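Local coordinates for protein TonB-dependent siderophore receptor (Pseudomonas aeruginosa 39016, PDB 5NEC) that probably takes up iron-loaded siderophores, and drugs conjugated to them, across the outer membrane with energy transmitted by TonB, at residues A659-K664 with V675-R680; G79-A84 with N635-S640; D704-D709 with A717-G722. One frame throughout, in Å; residues are numbered along the deposited sequence.

Contact 1 (A659-K664 with V675-R680)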
loop_
_atom_site.group_PDB
_atom_site.type_symbol
_atom_site.label_atom_id
_atom_site.label_comp_id
_atom_site.label_asym_id
_atom_site.label_seq_id
_atom_site.Cartn_x
_atom_site.Cartn_y
_atom_site.Cartn_z
ATOM N N ALA A 659 7.999 16.896 6.792
ATOM C CA ALA A 659 7.538 17.767 5.726
ATOM C C ALA A 659 7.376 16.897 4.487
ATOM O O ALA A 659 8.292 16.149 4.122
ATOM C CB ALA A 659 8.543 18.870 5.467
ATOM N N PHE A 660 6.210 16.988 3.846
ATOM C CA PHE A 660 5.911 16.159 2.686
ATOM C C PHE A 660 5.408 17.049 1.567
ATOM O O PHE A 660 4.469 17.801 1.770
ATOM C CB PHE A 660 4.863 15.102 3.054
ATOM C CG PHE A 660 5.200 14.326 4.299
ATOM C CD1 PHE A 660 6.051 13.238 4.242
ATOM C CD2 PHE A 660 4.690 14.710 5.537
ATOM C CE1 PHE A 660 6.376 12.529 5.393
ATOM C CE2 PHE A 660 5.016 14.014 6.689
ATOM C CZ PHE A 660 5.866 12.923 6.620
ATOM N N TYR A 661 6.044 16.976 0.403
ATOM C CA TYR A 661 5.550 17.652 -0.796
ATOM C C TYR A 661 5.112 16.619 -1.850
ATOM O O TYR A 661 5.786 15.606 -2.067
ATOM C CB TYR A 661 6.607 18.618 -1.356
ATOM C CG TYR A 661 6.211 19.242 -2.671
ATOM C CD1 TYR A 661 5.369 20.353 -2.711
ATOM C CD2 TYR A 661 6.652 18.700 -3.888
ATOM C CE1 TYR A 661 4.993 20.919 -3.911
ATOM C CE2 TYR A 661 6.282 19.263 -5.097
ATOM C CZ TYR A 661 5.455 20.377 -5.095
ATOM O OH TYR A 661 5.066 20.940 -6.279
ATOM N N VAL A 662 3.968 16.870 -2.480
ATOM C CA VAL A 662 3.530 16.096 -3.647
ATOM C C VAL A 662 3.091 17.098 -4.716
ATOM O O VAL A 662 2.262 17.945 -4.449
ATOM C CB VAL A 662 2.367 15.119 -3.319
ATOM C CG1 VAL A 662 1.884 14.412 -4.574
ATOM C CG2 VAL A 662 2.786 14.093 -2.286
ATOM N N ASP A 663 3.649 16.964 -5.915
ATOM C CA ASP A 663 3.343 17.815 -7.081
ATOM C C ASP A 663 1.913 17.513 -7.552
ATOM O O ASP A 663 1.278 16.579 -7.056
ATOM C CB ASP A 663 4.355 17.484 -8.189
ATOM C CG ASP A 663 4.562 18.585 -9.193
ATOM O OD1 ASP A 663 3.670 19.438 -9.389
ATOM O OD2 ASP A 663 5.645 18.567 -9.820
ATOM N N LYS A 664 1.396 18.286 -8.501
ATOM C CA LYS A 664 0.074 18.003 -9.054
ATOM C C LYS A 664 0.026 16.570 -9.630
ATOM O O LYS A 664 1.054 15.992 -9.990
ATOM C CB LYS A 664 -0.332 19.053 -10.095
ATOM C CG LYS A 664 0.344 18.939 -11.457
ATOM C CD LYS A 664 -0.171 19.986 -12.455
ATOM C CE LYS A 664 0.257 21.401 -12.082
ATOM N NZ LYS A 664 -0.373 22.403 -12.980
ATOM N N VAL A 675 -5.452 16.979 -9.391
ATOM C CA VAL A 675 -5.462 17.561 -8.053
ATOM C C VAL A 675 -4.183 18.347 -7.865
ATOM O O VAL A 675 -3.117 17.891 -8.287
ATOM C CB VAL A 675 -5.635 16.530 -6.913
ATOM C CG1 VAL A 675 -6.984 15.842 -7.039
ATOM C CG2 VAL A 675 -4.478 15.540 -6.827
ATOM N N PRO A 676 -4.287 19.531 -7.250
ATOM C CA PRO A 676 -3.118 20.389 -7.156
ATOM C C PRO A 676 -2.044 19.854 -6.191
ATOM O O PRO A 676 -2.320 19.007 -5.353
ATOM C CB PRO A 676 -3.698 21.704 -6.630
ATOM C CG PRO A 676 -4.847 21.282 -5.791
ATOM C CD PRO A 676 -5.436 20.077 -6.489
ATOM N N ASP A 677 -0.831 20.380 -6.343
ATOM C CA ASP A 677 0.277 20.112 -5.447
ATOM C C ASP A 677 0.011 20.665 -4.049
ATOM O O ASP A 677 -0.854 21.537 -3.888
ATOM C CB ASP A 677 1.600 20.667 -6.021
ATOM C CG ASP A 677 1.687 22.203 -6.024
ATOM O OD1 ASP A 677 0.660 22.886 -6.125
ATOM O OD2 ASP A 677 2.816 22.734 -5.948
ATOM N N TYR A 678 0.742 20.156 -3.049
ATOM C CA TYR A 678 0.594 20.612 -1.663
ATOM C C TYR A 678 1.823 20.277 -0.823
ATOM O O TYR A 678 2.596 19.361 -1.147
ATOM C CB TYR A 678 -0.635 19.981 -1.002
ATOM C CG TYR A 678 -0.504 18.477 -0.841
ATOM C CD1 TYR A 678 -0.822 17.619 -1.889
ATOM C CD2 TYR A 678 -0.008 17.911 0.345
ATOM C CE1 TYR A 678 -0.687 16.247 -1.758
ATOM C CE2 TYR A 678 0.137 16.548 0.477
ATOM C CZ TYR A 678 -0.201 15.722 -0.578
ATOM O OH TYR A 678 -0.070 14.364 -0.451
ATOM N N TRP A 679 1.958 21.037 0.262
ATOM C CA TRP A 679 2.903 20.804 1.339
ATOM C C TRP A 679 2.094 20.373 2.545
ATOM O O TRP A 679 1.063 20.972 2.845
ATOM C CB TRP A 679 3.664 22.100 1.682
ATOM C CG TRP A 679 4.833 22.336 0.798
ATOM C CD1 TRP A 679 4.890 23.145 -0.301
ATOM C CD2 TRP A 679 6.131 21.735 0.927
ATOM N NE1 TRP A 679 6.147 23.085 -0.866
ATOM C CE2 TRP A 679 6.926 22.222 -0.134
ATOM C CE3 TRP A 679 6.692 20.814 1.825
ATOM C CZ2 TRP A 679 8.253 21.837 -0.313
ATOM C CZ3 TRP A 679 8.013 20.431 1.650
ATOM C CH2 TRP A 679 8.782 20.947 0.583
ATOM N N ARG A 680 2.549 19.337 3.236
ATOM C CA ARG A 680 1.962 18.936 4.513
ATOM C C ARG A 680 3.073 18.855 5.545
ATOM O O ARG A 680 4.161 18.359 5.243
ATOM C CB ARG A 680 1.275 17.581 4.374
ATOM C CG ARG A 680 0.915 16.925 5.701
ATOM C CD ARG A 680 0.356 15.532 5.522
ATOM N NE ARG A 680 0.291 14.845 6.806
ATOM C CZ ARG A 680 -0.305 13.671 7.037
ATOM N NH1 ARG A 680 -0.933 12.997 6.082
ATOM N NH2 ARG A 680 -0.277 13.159 8.260
HETATM O O HOH W 1 -0.838 16.351 -5.733
#
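Tyr-661 and Trp-679 carry the apolar centre. Tyr-661 CB sits over the face of the indole, 3.5 Å from the centroid of the Trp-679 six-membered ring and only 3° off its normal, a CH-pi contact. With Tyr-661 CG anti to the backbone N (chi1 174°), the phenol runs on from there past the indole nitrogen. Its CD1 comes 3.4 Å from Trp-679 NE1, the phenol and five-membered ring planes inclined at 45°. Ala-659 CB touches the indole edge at Trp-679 CZ3.

On the opposite face of the two strands, the Val-662 side chain lies side by side with that of Tyr-678, CG2 meeting Tyr-678 OH at 3.4 Å. Phe-660 on the same face packs on Arg-75 of the plug, consistent with this face being turned to the plug-filled lumen. The strands form an antiparallel hairpin of the TonB-dependent receptor barrel. Reciprocal N-H...O bonds join Phe-660 with Arg-680 and Val-662 with Tyr-678, the shortest 2.8 Å from Phe-660 N to Arg-680 O.

Farther out, Tyr-661 OH donates to Asp-677 OD2 (2.9 Å), which receives it on its anti lone pair, with phenol and carboxylate planes almost perpendicular. Asp-663 OD1 accepts from Lys-664 N at 2.7 Å. A water donates to Pro-676 O at 3.1 Å; its approach to Asp-663 O is implausibly short and doubtful. Arg-680 NE is salt-bridged to Asp-682 OD1.

Contact 2 (G79-A84 with N635-S640)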
loop_
_atom_site.group_PDB
_atom_site.type_symbol
_atom_site.label_atom_id
_atom_site.label_comp_id
_atom_site.label_asym_id
_atom_site.label_seq_id
_atom_site.Cartn_x
_atom_site.Cartn_y
_atom_site.Cartn_z
ATOM N N GLY A 79 6.705 9.450 -4.145
ATOM C CA GLY A 79 6.379 8.868 -5.465
ATOM C C GLY A 79 5.444 7.656 -5.478
ATOM O O GLY A 79 5.271 7.018 -6.521
ATOM N N ILE A 80 4.869 7.316 -4.332
ATOM C CA ILE A 80 3.885 6.239 -4.243
ATOM C C ILE A 80 2.556 6.943 -4.061
ATOM O O ILE A 80 2.331 7.562 -3.028
ATOM C CB ILE A 80 4.159 5.279 -3.056
ATOM C CG1 ILE A 80 5.585 4.728 -3.150
ATOM C CG2 ILE A 80 3.147 4.134 -3.033
ATOM C CD1 ILE A 80 5.869 3.647 -2.148
ATOM N N THR A 81 1.706 6.887 -5.076
ATOM C CA THR A 81 0.372 7.462 -4.990
ATOM C C THR A 81 -0.673 6.362 -5.085
ATOM O O THR A 81 -0.435 5.300 -5.638
ATOM C CB THR A 81 0.129 8.490 -6.106
ATOM O OG1 THR A 81 0.017 7.811 -7.365
ATOM C CG2 THR A 81 1.268 9.469 -6.157
ATOM N N PHE A 82 -1.835 6.648 -4.536
ATOM C CA PHE A 82 -2.950 5.732 -4.574
ATOM C C PHE A 82 -4.016 6.282 -5.492
ATOM O O PHE A 82 -4.232 7.483 -5.540
ATOM C CB PHE A 82 -3.431 5.500 -3.157
ATOM C CG PHE A 82 -2.454 4.714 -2.345
ATOM C CD1 PHE A 82 -2.526 3.322 -2.327
ATOM C CD2 PHE A 82 -1.441 5.344 -1.648
ATOM C CE1 PHE A 82 -1.624 2.579 -1.585
ATOM C CE2 PHE A 82 -0.521 4.607 -0.929
ATOM C CZ PHE A 82 -0.616 3.221 -0.891
ATOM N N GLY A 83 -4.614 5.399 -6.279
ATOM C CA GLY A 83 -5.742 5.750 -7.119
ATOM C C GLY A 83 -6.754 4.615 -7.156
ATOM O O GLY A 83 -6.952 3.911 -6.151
ATOM N N ALA A 84 -7.380 4.443 -8.325
ATOM C CA ALA A 84 -8.301 3.334 -8.586
ATOM C C ALA A 84 -8.374 3.013 -10.095
ATOM O O ALA A 84 -7.523 3.461 -10.885
ATOM C CB ALA A 84 -9.680 3.654 -8.023
ATOM N N ASN A 635 -1.682 9.623 -11.933
ATOM C CA ASN A 635 -1.241 9.156 -10.607
ATOM C C ASN A 635 0.283 9.074 -10.484
ATOM O O ASN A 635 0.817 8.183 -9.842
ATOM C CB ASN A 635 -1.938 7.817 -10.284
ATOM C CG ASN A 635 -3.448 7.917 -10.451
ATOM O OD1 ASN A 635 -4.108 8.710 -9.742
ATOM N ND2 ASN A 635 -4.009 7.161 -11.389
ATOM N N THR A 636 0.965 10.020 -11.116
ATOM C CA THR A 636 2.422 10.024 -11.223
ATOM C C THR A 636 2.914 11.448 -10.990
ATOM O O THR A 636 3.076 12.192 -11.934
ATOM C CB THR A 636 2.863 9.533 -12.622
ATOM O OG1 THR A 636 2.221 8.282 -12.908
ATOM C CG2 THR A 636 4.387 9.353 -12.693
ATOM N N PRO A 637 3.138 11.840 -9.727
ATOM C CA PRO A 637 3.631 13.197 -9.475
ATOM C C PRO A 637 5.045 13.337 -9.999
ATOM O O PRO A 637 5.878 12.456 -9.794
ATOM C CB PRO A 637 3.612 13.314 -7.947
ATOM C CG PRO A 637 3.700 11.907 -7.452
ATOM C CD PRO A 637 3.012 11.059 -8.485
ATOM N N LYS A 638 5.292 14.435 -10.688
ATOM C CA LYS A 638 6.577 14.680 -11.311
ATOM C C LYS A 638 7.651 14.833 -10.239
ATOM O O LYS A 638 8.718 14.269 -10.371
ATOM C CB LYS A 638 6.485 15.929 -12.193
ATOM C CG LYS A 638 7.624 16.107 -13.168
ATOM C CD LYS A 638 7.336 17.297 -14.059
ATOM C CE LYS A 638 8.495 17.574 -15.004
ATOM N NZ LYS A 638 8.590 16.524 -16.053
ATOM N N ASN A 639 7.339 15.597 -9.195
ATOM C CA ASN A 639 8.186 15.822 -8.026
ATOM C C ASN A 639 7.494 15.381 -6.724
ATOM O O ASN A 639 6.324 15.693 -6.495
ATOM C CB ASN A 639 8.477 17.315 -7.905
ATOM C CG ASN A 639 9.339 17.835 -9.038
ATOM O OD1 ASN A 639 10.463 17.380 -9.233
ATOM N ND2 ASN A 639 8.823 18.786 -9.787
ATOM N N SER A 640 8.211 14.673 -5.858
ATOM C CA SER A 640 7.729 14.476 -4.489
ATOM C C SER A 640 8.892 14.375 -3.527
ATOM O O SER A 640 9.992 13.967 -3.897
ATOM C CB SER A 640 6.791 13.253 -4.384
ATOM O OG SER A 640 7.276 12.141 -5.125
#
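Thr-81 of the plug meets Asn-635 and Pro-637 of the loop leading into barrel strand 639-650, and Gly-79 faces Ser-640, so the contact is a plug-barrel interface of a TonB-dependent receptor. Its segments, more than 550 residues apart in the chain, approach without pairing as strands: even the closest CA pair, Gly-79 and Ser-640, is 5.9 Å apart.

The polar tie is a hydrogen bond from Thr-81 OG1 to Asn-635 O at 2.6 Å. The hydroxyl does not use a carbonyl lone pair; the C=O...donor angle is 118° and the donor stands 45° out of the carbonyl plane. Lying between the backbone N and the carbonyl carbon, OG1 is turned to the barrel and also comes to 3.5 Å from Asn-635 CB. Both backbones are held by their own neighbours, since Thr-81 bonds to Phe-96 in the plug strand 94-97 and Asn-635 to Tyr-666 in the barrel.

The apolar part comes from the other branch of the same side chain. Thr-81 CG2 presses against the pyrrolidine of Pro-637, 3.3 Å from CD and 3.7 Å from CG; the first distance is below usual van der Waals separation, evidence of tight packing. Val-662 and Val-665 of the barrel strand 653-666 also touch Pro-637.

The third kind is close polar approach without a bond. Gly-79 has a positive phi of 84°, a conformation that favours glycine, and is buried against the serine side chain. Ser-640 OG lies 2.9 Å from Gly-79 N, yet the angle is too poor for a hydrogen bond, and the same oxygen is 3.4 Å from Gly-79 CA.

Contact 3 (D704-D709 with A717-G722)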
loop_
_atom_site.group_PDB
_atom_site.type_symbol
_atom_site.label_atom_id
_atom_site.label_comp_id
_atom_site.label_asym_id
_atom_site.label_seq_id
_atom_site.Cartn_x
_atom_site.Cartn_y
_atom_site.Cartn_z
ATOM N N ASP A 704 -3.374 22.406 8.824
ATOM C CA ASP A 704 -4.745 22.124 8.378
ATOM C C ASP A 704 -4.922 22.377 6.876
ATOM O O ASP A 704 -5.928 22.916 6.439
ATOM C CB ASP A 704 -5.736 22.954 9.215
ATOM C CG ASP A 704 -7.129 22.320 9.333
ATOM O OD1 ASP A 704 -7.307 21.099 9.098
ATOM O OD2 ASP A 704 -8.065 23.074 9.696
ATOM N N LYS A 705 -3.928 21.983 6.090
ATOM C CA LYS A 705 -3.989 22.126 4.646
ATOM C C LYS A 705 -5.098 21.241 4.098
ATOM O O LYS A 705 -5.197 20.066 4.464
ATOM C CB LYS A 705 -2.646 21.732 4.033
ATOM C CG LYS A 705 -2.584 21.725 2.515
ATOM C CD LYS A 705 -2.764 23.110 1.914
ATOM C CE LYS A 705 -2.602 23.040 0.407
ATOM N NZ LYS A 705 -2.251 24.362 -0.183
ATOM N N LYS A 706 -5.939 21.813 3.237
ATOM C CA LYS A 706 -6.909 21.030 2.494
ATOM C C LYS A 706 -6.230 20.560 1.207
ATOM O O LYS A 706 -5.660 21.359 0.468
ATOM C CB LYS A 706 -8.180 21.814 2.200
ATOM C CG LYS A 706 -9.336 20.916 1.759
ATOM C CD LYS A 706 -10.655 21.651 1.549
ATOM C CE LYS A 706 -10.629 22.478 0.279
ATOM N NZ LYS A 706 -11.728 23.467 0.306
ATOM N N TYR A 707 -6.244 19.252 0.978
ATOM C CA TYR A 707 -5.609 18.681 -0.195
ATOM C C TYR A 707 -6.231 17.343 -0.548
ATOM O O TYR A 707 -7.004 16.769 0.223
ATOM C CB TYR A 707 -4.079 18.562 -0.013
ATOM C CG TYR A 707 -3.624 17.485 0.962
ATOM C CD1 TYR A 707 -3.329 16.187 0.517
ATOM C CD2 TYR A 707 -3.488 17.763 2.324
ATOM C CE1 TYR A 707 -2.918 15.202 1.403
ATOM C CE2 TYR A 707 -3.064 16.787 3.215
ATOM C CZ TYR A 707 -2.781 15.510 2.756
ATOM O OH TYR A 707 -2.365 14.546 3.639
ATOM N N PHE A 708 -5.873 16.859 -1.729
ATOM C CA PHE A 708 -6.508 15.713 -2.315
ATOM C C PHE A 708 -5.465 14.665 -2.616
ATOM O O PHE A 708 -4.589 14.854 -3.461
ATOM C CB PHE A 708 -7.262 16.138 -3.570
ATOM C CG PHE A 708 -8.301 17.182 -3.304
ATOM C CD1 PHE A 708 -9.589 16.818 -2.942
ATOM C CD2 PHE A 708 -7.983 18.538 -3.386
ATOM C CE1 PHE A 708 -10.545 17.788 -2.670
ATOM C CE2 PHE A 708 -8.930 19.510 -3.118
ATOM C CZ PHE A 708 -10.214 19.139 -2.753
ATOM N N ASP A 709 -5.588 13.560 -1.893
ATOM C CA ASP A 709 -4.614 12.465 -1.910
ATOM C C ASP A 709 -4.875 11.401 -2.984
ATOM O O ASP A 709 -4.018 10.568 -3.200
ATOM C CB ASP A 709 -4.539 11.802 -0.522
ATOM C CG ASP A 709 -5.879 11.243 -0.044
ATOM O OD1 ASP A 709 -6.949 11.722 -0.450
ATOM O OD2 ASP A 709 -5.868 10.319 0.767
ATOM N N ALA A 717 -12.450 13.517 -6.809
ATOM C CA ALA A 717 -11.216 13.237 -6.104
ATOM C C ALA A 717 -11.487 13.054 -4.612
ATOM O O ALA A 717 -12.486 13.542 -4.061
ATOM C CB ALA A 717 -10.253 14.393 -6.287
ATOM N N SER A 718 -10.564 12.363 -3.958
ATOM C CA SER A 718 -10.652 12.098 -2.534
ATOM C C SER A 718 -9.917 13.181 -1.774
ATOM O O SER A 718 -8.795 13.498 -2.113
ATOM C CB SER A 718 -10.045 10.739 -2.211
ATOM O OG SER A 718 -9.943 10.586 -0.809
ATOM N N GLN A 719 -10.558 13.725 -0.750
ATOM C CA GLN A 719 -9.975 14.749 0.111
ATOM C C GLN A 719 -9.333 14.093 1.333
ATOM O O GLN A 719 -9.921 13.231 1.953
ATOM C CB GLN A 719 -11.056 15.757 0.539
ATOM C CG GLN A 719 -10.557 16.900 1.419
ATOM C CD GLN A 719 -11.644 17.949 1.695
ATOM O OE1 GLN A 719 -12.234 18.517 0.770
ATOM N NE2 GLN A 719 -11.905 18.211 2.969
ATOM N N ALA A 720 -8.130 14.513 1.694
ATOM C CA ALA A 720 -7.410 13.910 2.810
ATOM C C ALA A 720 -7.918 14.468 4.113
ATOM O O ALA A 720 -8.691 15.434 4.149
ATOM C CB ALA A 720 -5.918 14.184 2.692
ATOM N N ALA A 721 -7.451 13.869 5.197
ATOM C CA ALA A 721 -7.827 14.300 6.522
ATOM C C ALA A 721 -7.254 15.689 6.789
ATOM O O ALA A 721 -6.220 16.075 6.223
ATOM C CB ALA A 721 -7.326 13.300 7.548
ATOM N N GLY A 722 -7.950 16.446 7.629
ATOM C CA GLY A 722 -7.442 17.741 8.118
ATOM C C GLY A 722 -6.508 17.557 9.314
ATOM O O GLY A 722 -6.051 16.451 9.574
HETATM O O HOH W 2 -7.081 17.906 3.648
#
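The foot of a short beta-hairpin, strands 708-711 and 716-719, in the last loop of the barrel sets Tyr-707 and Phe-708 against Ser-718, Gln-719 and Ala-720. By the usual topology of this family, with the final strand 724-733 following, the loop is probably extracellular. Strand 716-719 also pairs with strand 244-245, from a different loop.

The firm backbone tie is Ala-720 N to Tyr-707 O, 2.9 Å and almost straight at 176°, the donor tilted slightly from the carbonyl plane. The same pair meets through side chains: Ala-720 CB lies over one face of the phenol, 3.7 Å from the Tyr-707 ring centroid, in a CH-pi contact displaced toward the rim. Tyr-707 CG, between the backbone N and the carbonyl carbon (chi1 72°), brings the ring to this methyl although its CB leads away.

Phe-708 crosses Gln-719 with ring and amide planes 80° apart, CE1 meeting Gln-719 CB at 3.8 Å; Ser-718 O lies at the edge of the same ring. Lys-706 CD comes within 3.6 Å of Gln-719 OE1, the two side chains crossing at a slant, while Gln-719 NE2 donates to Arg-265 O, which helps to fix the amide's rotation.

Toward the turn the bonding slackens. Asp-709 N reaches Ser-718 O by a weak bond of 3.2 Å. Near the other end a water takes the Tyr-707 N-H at 3.1 Å and lies 3.0 Å from both Lys-705 O and Ala-720 O.

The foot thus departs from regular strand pairing: one straight bond, one weak one and one water link the main chains, with ring-to-methyl packing beside them.

Contact 1 is the hub: its centre is about 10 Å from the centres of both contact 2 and contact 3, whereas those two are about 15 Å apart, with nearest atoms about 4 Å apart and no touch. Toward contact 2 the link is strand to strand, Asp-663 N to Asn-639 O at 3.0 Å, a probable hydrogen bond. Toward contact 3 it is aromatic, through the stacked rings of Tyr-678 and Tyr-707, where Tyr-678 CZ lies 3.3 Å from Tyr-707 CD1; Arg-680 NH1 adds a probable hydrogen bond to Tyr-707 OH at 3.2 Å. The barrel wall of 653-666 and 674-688 thus connects the plug interface with the final loop hairpin.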